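Local coordinates for D-mandelate dehydrogenase (Rhodotorula graminis, PDB 2W2K), which probably interconverts D-mandelate and other D-2-hydroxyacids with their 2-oxoacids, using a nicotinamide cofactor, at residues His164-Gly170 and Asp222-Val228. Sequence-based numbering, arbitrary orientation.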
ATOM      1  N   HIS B 164      10.883  12.288   1.064  1.00  7.38           N
ATOM      2  CA  HIS B 164      10.037  13.114   1.948  1.00  7.26           C
ATOM      3  C   HIS B 164      10.159  12.640   3.398  1.00  8.18           C
ATOM      4  O   HIS B 164      10.607  11.516   3.654  1.00  7.15           O
ATOM      5  CB  HIS B 164       8.562  13.097   1.512  1.00  6.29           C
ATOM      6  CG  HIS B 164       8.315  13.736   0.172  1.00  6.56           C
ATOM      7  ND1 HIS B 164       8.398  13.036  -1.015  1.00 11.22           N
ATOM      8  CD2 HIS B 164       7.954  15.000  -0.162  1.00 14.18           C
ATOM      9  CE1 HIS B 164       8.124  13.848  -2.024  1.00 13.48           C
ATOM     10  NE2 HIS B 164       7.865  15.048  -1.533  1.00 15.17           N
ATOM     11  N   VAL B 165       9.730  13.481   4.337  1.00  8.04           N
ATOM     12  CA  VAL B 165       9.885  13.189   5.778  1.00  6.65           C
ATOM     13  C   VAL B 165       8.631  12.519   6.369  1.00  6.16           C
ATOM     14  O   VAL B 165       7.517  13.049   6.267  1.00  6.80           O
ATOM     15  CB  VAL B 165      10.189  14.501   6.570  1.00  9.56           C
ATOM     16  CG1 VAL B 165      10.185  14.268   8.136  1.00  7.39           C
ATOM     17  CG2 VAL B 165      11.513  15.132   6.099  1.00  9.68           C
ATOM     18  N   LEU B 166       8.825  11.354   6.973  1.00  6.09           N
ATOM     19  CA  LEU B 166       7.825  10.732   7.857  1.00  6.11           C
ATOM     20  C   LEU B 166       8.017  11.261   9.286  1.00  7.14           C
ATOM     21  O   LEU B 166       9.103  11.108   9.873  1.00  6.14           O
ATOM     22  CB  LEU B 166       7.970   9.203   7.852  1.00  8.36           C
ATOM     23  CG  LEU B 166       6.951   8.379   8.640  1.00  4.93           C
ATOM     24  CD1 LEU B 166       5.551   8.547   7.975  1.00  7.12           C
ATOM     25  CD2 LEU B 166       7.378   6.896   8.737  1.00 10.79           C
ATOM     26  N   GLY B 167       6.979  11.879   9.850  1.00  5.08           N
ATOM     27  CA  GLY B 167       7.035  12.302  11.268  1.00  6.10           C
ATOM     28  C   GLY B 167       6.302  11.334  12.192  1.00  9.02           C
ATOM     29  O   GLY B 167       5.047  11.264  12.184  1.00  7.80           O
ATOM     30  N   ALA B 168       7.071  10.589  12.989  1.00  5.32           N
ATOM     31  CA  ALA B 168       6.509   9.581  13.888  1.00  7.25           C
ATOM     32  C   ALA B 168       6.124  10.212  15.223  1.00  9.89           C
ATOM     33  O   ALA B 168       6.976  10.795  15.908  1.00 10.42           O
ATOM     34  CB  ALA B 168       7.503   8.467  14.116  1.00  5.80           C
ATOM     35  N   VAL B 169       4.847  10.084  15.586  1.00  7.50           N
ATOM     36  CA  VAL B 169       4.358  10.444  16.924  1.00  5.52           C
ATOM     37  C   VAL B 169       4.300   9.119  17.696  1.00  8.87           C
ATOM     38  O   VAL B 169       3.382   8.296  17.471  1.00  8.27           O
ATOM     39  CB  VAL B 169       2.955  11.115  16.852  1.00  6.45           C
ATOM     40  CG1 VAL B 169       2.339  11.331  18.303  1.00  6.64           C
ATOM     41  CG2 VAL B 169       3.054  12.441  16.100  1.00  9.88           C
ATOM     42  N   GLY B 170       5.298   8.907  18.566  1.00  7.08           N
ATOM     43  CA  GLY B 170       5.532   7.601  19.201  1.00  9.48           C
ATOM     44  C   GLY B 170       6.538   6.775  18.404  1.00  9.94           C
ATOM     45  O   GLY B 170       6.492   6.792  17.180  1.00  8.83           O
ATOM     46  N   ASP B 222       6.246  15.752   6.139  1.00  9.02           N
ATOM     47  CA  ASP B 222       5.420  15.681   4.922  1.00  7.27           C
ATOM     48  C   ASP B 222       4.214  14.745   5.126  1.00  8.17           C
ATOM     49  O   ASP B 222       3.110  15.008   4.607  1.00  8.11           O
ATOM     50  CB  ASP B 222       6.267  15.245   3.712  1.00  8.97           C
ATOM     51  CG  ASP B 222       7.361  16.278   3.358  1.00  8.91           C
ATOM     52  OD1 ASP B 222       7.000  17.425   2.998  1.00  9.65           O
ATOM     53  OD2 ASP B 222       8.561  15.933   3.439  1.00  7.45           O
ATOM     54  N   CYS B 223       4.424  13.670   5.894  1.00  5.55           N
ATOM     55  CA  CYS B 223       3.315  12.822   6.377  1.00  5.86           C
ATOM     56  C   CYS B 223       3.550  12.465   7.858  1.00  7.10           C
ATOM     57  O   CYS B 223       4.628  11.960   8.214  1.00  9.33           O
ATOM     58  CB  CYS B 223       3.224  11.531   5.539  1.00  5.15           C
ATOM     59  SG  CYS B 223       1.761  10.445   5.904  1.00  9.06           S
ATOM     60  N   VAL B 224       2.547  12.702   8.705  1.00  6.68           N
ATOM     61  CA  VAL B 224       2.597  12.291  10.134  1.00  5.08           C
ATOM     62  C   VAL B 224       2.003  10.871  10.329  1.00  7.87           C
ATOM     63  O   VAL B 224       0.952  10.562   9.743  1.00  6.52           O
ATOM     64  CB  VAL B 224       1.874  13.337  11.041  1.00  4.67           C
ATOM     65  CG1 VAL B 224       1.690  12.827  12.492  1.00  7.04           C
ATOM     66  CG2 VAL B 224       2.638  14.684  11.054  1.00  6.45           C
ATOM     67  N   SER B 225       2.671  10.020  11.133  1.00  5.25           N
ATOM     68  CA  SER B 225       2.127   8.686  11.500  1.00  6.40           C
ATOM     69  C   SER B 225       1.860   8.622  13.004  1.00  6.68           C
ATOM     70  O   SER B 225       2.809   8.708  13.814  1.00  6.55           O
ATOM     71  CB  SER B 225       3.074   7.537  11.092  1.00  6.29           C
ATOM     72  OG  SER B 225       2.620   6.260  11.564  1.00  8.64           O
ATOM     73  N   VAL B 226       0.580   8.483  13.370  1.00  6.02           N
ATOM     74  CA  VAL B 226       0.160   8.391  14.807  1.00  7.89           C
ATOM     75  C   VAL B 226       0.165   6.929  15.298  1.00  6.35           C
ATOM     76  O   VAL B 226      -0.625   6.106  14.821  1.00  6.55           O
ATOM     77  CB  VAL B 226      -1.249   9.068  15.050  1.00  7.49           C
ATOM     78  CG1 VAL B 226      -1.650   9.042  16.558  1.00  4.93           C
ATOM     79  CG2 VAL B 226      -1.279  10.536  14.502  1.00  6.86           C
ATOM     80  N   SER B 227       1.023   6.618  16.282  1.00  5.85           N
ATOM     81  CA  SER B 227       1.099   5.270  16.900  1.00  8.41           C
ATOM     82  C   SER B 227       1.562   5.374  18.370  1.00 10.53           C
ATOM     83  O   SER B 227       2.762   5.243  18.666  1.00  9.12           O
ATOM     84  CB  SER B 227       2.038   4.345  16.093  1.00 10.78           C
ATOM     85  OG  SER B 227       1.982   2.992  16.570  1.00 11.04           O
ATOM     86  N   VAL B 228       0.599   5.601  19.274  1.00 11.60           N
ATOM     87  CA  VAL B 228       0.842   5.752  20.719  1.00 12.77           C
ATOM     88  C   VAL B 228      -0.283   5.033  21.483  1.00 13.69           C
ATOM     89  O   VAL B 228      -1.388   4.848  20.939  1.00 11.75           O
ATOM     90  CB  VAL B 228       0.851   7.256  21.189  1.00 13.70           C
ATOM     91  CG1 VAL B 228       2.102   7.997  20.718  1.00 12.72           C
ATOM     92  CG2 VAL B 228      -0.426   7.995  20.759  1.00 15.65           C
TER
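At the centre of the parallel sheet of the NAD-binding domain, strand 165-169 pairs with strand 223-226, Leu166 to Val169 facing Cys223 to Val226. Gly167 N donates to Cys223 O (2.9 Å), Gly167 O accepts from Ser225 N, Val169 N donates to Ser225 O, and Val169 O accepts from Ser227 N. At the N-terminal ends, Val165 O takes both Asp222 N and Cys223 N, while Val165 N runs almost straight (176°) into the anti lone pair of Asp222 OD2 at 2.9 Å. A chi1 of -64°, with CG anti to the carbonyl carbon, turns the Asp222 carboxylate back to this amide. The same carboxylate lies at the edge of the His164 ring, the two planes 88° apart. Replacing Asp222 by an alanine is likely to leave the Val165 amide without this acceptor. On one face, Val169 CG2 meets Val224 CG1 at 3.9 Å; on the other, packed by helix 173-185, Leu166 CD1 lies 4.1 Å from Ser225 CB, and Gln175 OE1 is hydrogen-bonded to Ser225 OG. Beyond the strands, Val228 CG1 packs 3.8 Å from Gly170 CA, and Val228 belongs to the NAD(+)-binding site. Adjacent parallel strands opening at their C-terminal ends onto the dinucleotide site are typical of the Rossmann fold.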